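Local coordinates for molybdopterin biosynthesis Mog protein (Mycobacterium tuberculosis, PDB 2G4R), which probably takes part in molybdenum cofactor biosynthesis, acting on molybdopterin as a MogA-family protein with a probable molybdopterin-binding domain, at residues S5-V10 / Q41-A46. Numbering follows the deposited sequence.
Sequences SARIVV and QPQVVA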
ATOM      1  N   SER A   5      -9.960  15.189 -17.131  1.00 45.20           N
ATOM      2  CA  SER A   5      -9.046  14.116 -16.606  1.00 43.28           C
ATOM      3  C   SER A   5      -8.362  14.407 -15.269  1.00 40.44           C
ATOM      4  O   SER A   5      -7.885  15.518 -15.031  1.00 38.54           O
ATOM      5  CB  SER A   5      -7.971  13.744 -17.631  1.00 42.71           C
ATOM      6  OG  SER A   5      -6.946  14.719 -17.719  1.00 46.62           O
ATOM      7  N   ALA A   6      -8.308  13.411 -14.386  1.00 37.94           N
ATOM      8  CA  ALA A   6      -7.812  13.668 -13.038  1.00 36.98           C
ATOM      9  C   ALA A   6      -7.199  12.429 -12.408  1.00 36.09           C
ATOM     10  O   ALA A   6      -7.456  11.289 -12.867  1.00 34.08           O
ATOM     11  CB  ALA A   6      -8.966  14.251 -12.122  1.00 36.78           C
ATOM     12  N   ARG A   7      -6.357  12.674 -11.395  1.00 33.05           N
ATOM     13  CA  ARG A   7      -5.967  11.681 -10.437  1.00 33.74           C
ATOM     14  C   ARG A   7      -6.148  12.130  -8.989  1.00 31.26           C
ATOM     15  O   ARG A   7      -6.057  13.305  -8.670  1.00 29.36           O
ATOM     16  CB  ARG A   7      -4.534  11.315 -10.653  1.00 33.08           C
ATOM     17  CG  ARG A   7      -4.349  10.595 -11.962  1.00 35.55           C
ATOM     18  CD  ARG A   7      -3.027   9.966 -12.084  1.00 39.86           C
ATOM     19  NE  ARG A   7      -2.857   9.242 -13.353  1.00 43.87           N
ATOM     20  CZ  ARG A   7      -1.701   8.695 -13.731  1.00 47.50           C
ATOM     21  NH1 ARG A   7      -0.628   8.729 -12.926  1.00 44.38           N
ATOM     22  NH2 ARG A   7      -1.611   8.099 -14.920  1.00 49.55           N
ATOM     23  N   ILE A   8      -6.247  11.123  -8.121  1.00 31.22           N
ATOM     24  CA  ILE A   8      -6.412  11.243  -6.701  1.00 30.01           C
ATOM     25  C   ILE A   8      -5.286  10.496  -6.016  1.00 29.25           C
ATOM     26  O   ILE A   8      -5.041   9.315  -6.263  1.00 26.97           O
ATOM     27  CB  ILE A   8      -7.738  10.597  -6.232  1.00 30.79           C
ATOM     28  CG1 ILE A   8      -8.931  11.240  -6.923  1.00 28.47           C
ATOM     29  CG2 ILE A   8      -7.928  10.762  -4.721  1.00 30.71           C
ATOM     30  CD1 ILE A   8     -10.227  10.434  -6.688  1.00 31.23           C
ATOM     31  N   VAL A   9      -4.606  11.197  -5.137  1.00 27.17           N
ATOM     32  CA  VAL A   9      -3.518  10.617  -4.407  1.00 28.26           C
ATOM     33  C   VAL A   9      -3.829  10.835  -2.943  1.00 27.98           C
ATOM     34  O   VAL A   9      -3.845  11.961  -2.435  1.00 28.72           O
ATOM     35  CB  VAL A   9      -2.213  11.294  -4.819  1.00 28.32           C
ATOM     36  CG1 VAL A   9      -1.063  10.780  -3.982  1.00 30.77           C
ATOM     37  CG2 VAL A   9      -1.993  11.144  -6.357  1.00 28.27           C
ATOM     38  N   VAL A  10      -4.090   9.739  -2.264  1.00 29.91           N
ATOM     39  CA  VAL A  10      -4.309   9.739  -0.825  1.00 29.93           C
ATOM     40  C   VAL A  10      -2.999   9.322  -0.177  1.00 30.40           C
ATOM     41  O   VAL A  10      -2.446   8.253  -0.495  1.00 30.77           O
ATOM     42  CB  VAL A  10      -5.432   8.759  -0.456  1.00 30.52           C
ATOM     43  CG1 VAL A  10      -5.676   8.774   1.051  1.00 30.53           C
ATOM     44  CG2 VAL A  10      -6.701   9.078  -1.223  1.00 32.60           C
ATOM     45  N   GLN A  41     -10.129   6.407  -9.579  1.00 38.73           N
ATOM     46  CA  GLN A  41      -9.973   5.629  -8.373  1.00 39.13           C
ATOM     47  C   GLN A  41      -8.798   6.183  -7.559  1.00 37.31           C
ATOM     48  O   GLN A  41      -7.771   6.528  -8.128  1.00 34.56           O
ATOM     49  CB  GLN A  41      -9.740   4.159  -8.727  1.00 39.85           C
ATOM     50  CG  GLN A  41     -10.717   3.611  -9.847  1.00 45.78           C
ATOM     51  CD  GLN A  41     -12.196   3.926  -9.575  1.00 51.96           C
ATOM     52  OE1 GLN A  41     -13.025   4.042 -10.508  1.00 56.36           O
ATOM     53  NE2 GLN A  41     -12.529   4.055  -8.302  1.00 48.02           N
ATOM     54  N   PRO A  42      -8.960   6.282  -6.230  1.00 36.28           N
ATOM     55  CA  PRO A  42      -7.800   6.747  -5.428  1.00 36.23           C
ATOM     56  C   PRO A  42      -6.531   5.903  -5.559  1.00 35.18           C
ATOM     57  O   PRO A  42      -6.622   4.668  -5.518  1.00 34.99           O
ATOM     58  CB  PRO A  42      -8.308   6.655  -3.984  1.00 35.84           C
ATOM     59  CG  PRO A  42      -9.815   6.655  -4.070  1.00 36.95           C
ATOM     60  CD  PRO A  42     -10.168   6.068  -5.410  1.00 38.12           C
ATOM     61  N   GLN A  43      -5.368   6.557  -5.664  1.00 34.17           N
ATOM     62  CA  GLN A  43      -4.056   5.909  -5.407  1.00 34.48           C
ATOM     63  C   GLN A  43      -3.635   6.251  -3.996  1.00 33.79           C
ATOM     64  O   GLN A  43      -3.515   7.426  -3.637  1.00 34.53           O
ATOM     65  CB  GLN A  43      -2.931   6.417  -6.334  1.00 34.14           C
ATOM     66  CG  GLN A  43      -3.461   6.671  -7.704  1.00 37.79           C
ATOM     67  CD  GLN A  43      -2.589   7.503  -8.625  1.00 39.04           C
ATOM     68  OE1 GLN A  43      -1.334   7.567  -8.512  1.00 35.95           O
ATOM     69  NE2 GLN A  43      -3.264   8.096  -9.597  1.00 35.32           N
ATOM     70  N   VAL A  44      -3.395   5.244  -3.202  1.00 31.08           N
ATOM     71  CA  VAL A  44      -3.058   5.444  -1.844  1.00 31.25           C
ATOM     72  C   VAL A  44      -1.589   5.147  -1.758  1.00 30.30           C
ATOM     73  O   VAL A  44      -1.135   4.090  -2.242  1.00 29.77           O
ATOM     74  CB  VAL A  44      -3.860   4.545  -0.892  1.00 31.28           C
ATOM     75  CG1 VAL A  44      -3.537   4.923   0.554  1.00 31.66           C
ATOM     76  CG2 VAL A  44      -5.366   4.697  -1.138  1.00 32.87           C
ATOM     77  N   VAL A  45      -0.841   6.101  -1.217  1.00 29.31           N
ATOM     78  CA  VAL A  45       0.623   5.980  -1.149  1.00 30.99           C
ATOM     79  C   VAL A  45       1.132   6.420   0.232  1.00 31.30           C
ATOM     80  O   VAL A  45       0.443   7.140   0.972  1.00 30.47           O
ATOM     81  CB  VAL A  45       1.377   6.820  -2.246  1.00 31.16           C
ATOM     82  CG1 VAL A  45       0.917   6.483  -3.621  1.00 34.39           C
ATOM     83  CG2 VAL A  45       1.208   8.359  -2.014  1.00 30.88           C
ATOM     84  N   ALA A  46       2.336   5.958   0.593  1.00 31.02           N
ATOM     85  CA  ALA A  46       2.966   6.345   1.859  1.00 31.31           C
ATOM     86  C   ALA A  46       3.471   7.781   1.808  1.00 32.06           C
ATOM     87  O   ALA A  46       3.660   8.358   0.711  1.00 33.47           O
ATOM     88  CB  ALA A  46       4.128   5.400   2.223  1.00 31.30           C
TER
HETATM   89  O   HOH W   1       0.129   8.971 -10.390  1.00 40.06           O
HETATM   90  O   HOH W   2      -6.043   8.495  -9.336  1.00 30.99           O
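V10 N donates to Q43 O where strands 6-10 and 43-45 run parallel, a worked example of the beta-alpha-beta crossover: helix 24-34 joins the two strands, and 43-45 forms one border of the chain's mixed sheet. In a parallel pair one residue bonds through its N and O to the two residues flanking its partner. Q43 thus bonds I8 and V10 around V9, its N donating to I8 O (2.8 Å), and V10 bonds Q43 and V45 around V44, V45 N meeting V10 O at a C=O...N angle of 171°. The side chain of Q43 then reaches back along strand 6-10. With CG beside its own backbone N (chi1 -37°), CB, CG and CD pass I8 O, CG at 3.4 Å and CD at 3.9 Å; the extended chain carries the amide to R7, whose CD lies 3.1 Å from Q43 NE2. Amide and guanidinium planes stand 65° apart. Two waters take up the amide, which should hold its orientation: one accepts from R7 NH1 and donates to Q43 OE1, while the other accepts from both Q43 NE2 and I8 N and donates to Q41 O. On the other face, P42 CB packs against the methyls of I8 and V10, and the I8 side chain also packs on I28, A29 and L32 of helix 24-34. S38 of the second subunit packs on R7 and Q43. Back on the face of Q43, V9 CG1 meets V45 CG2 at 3.9 Å.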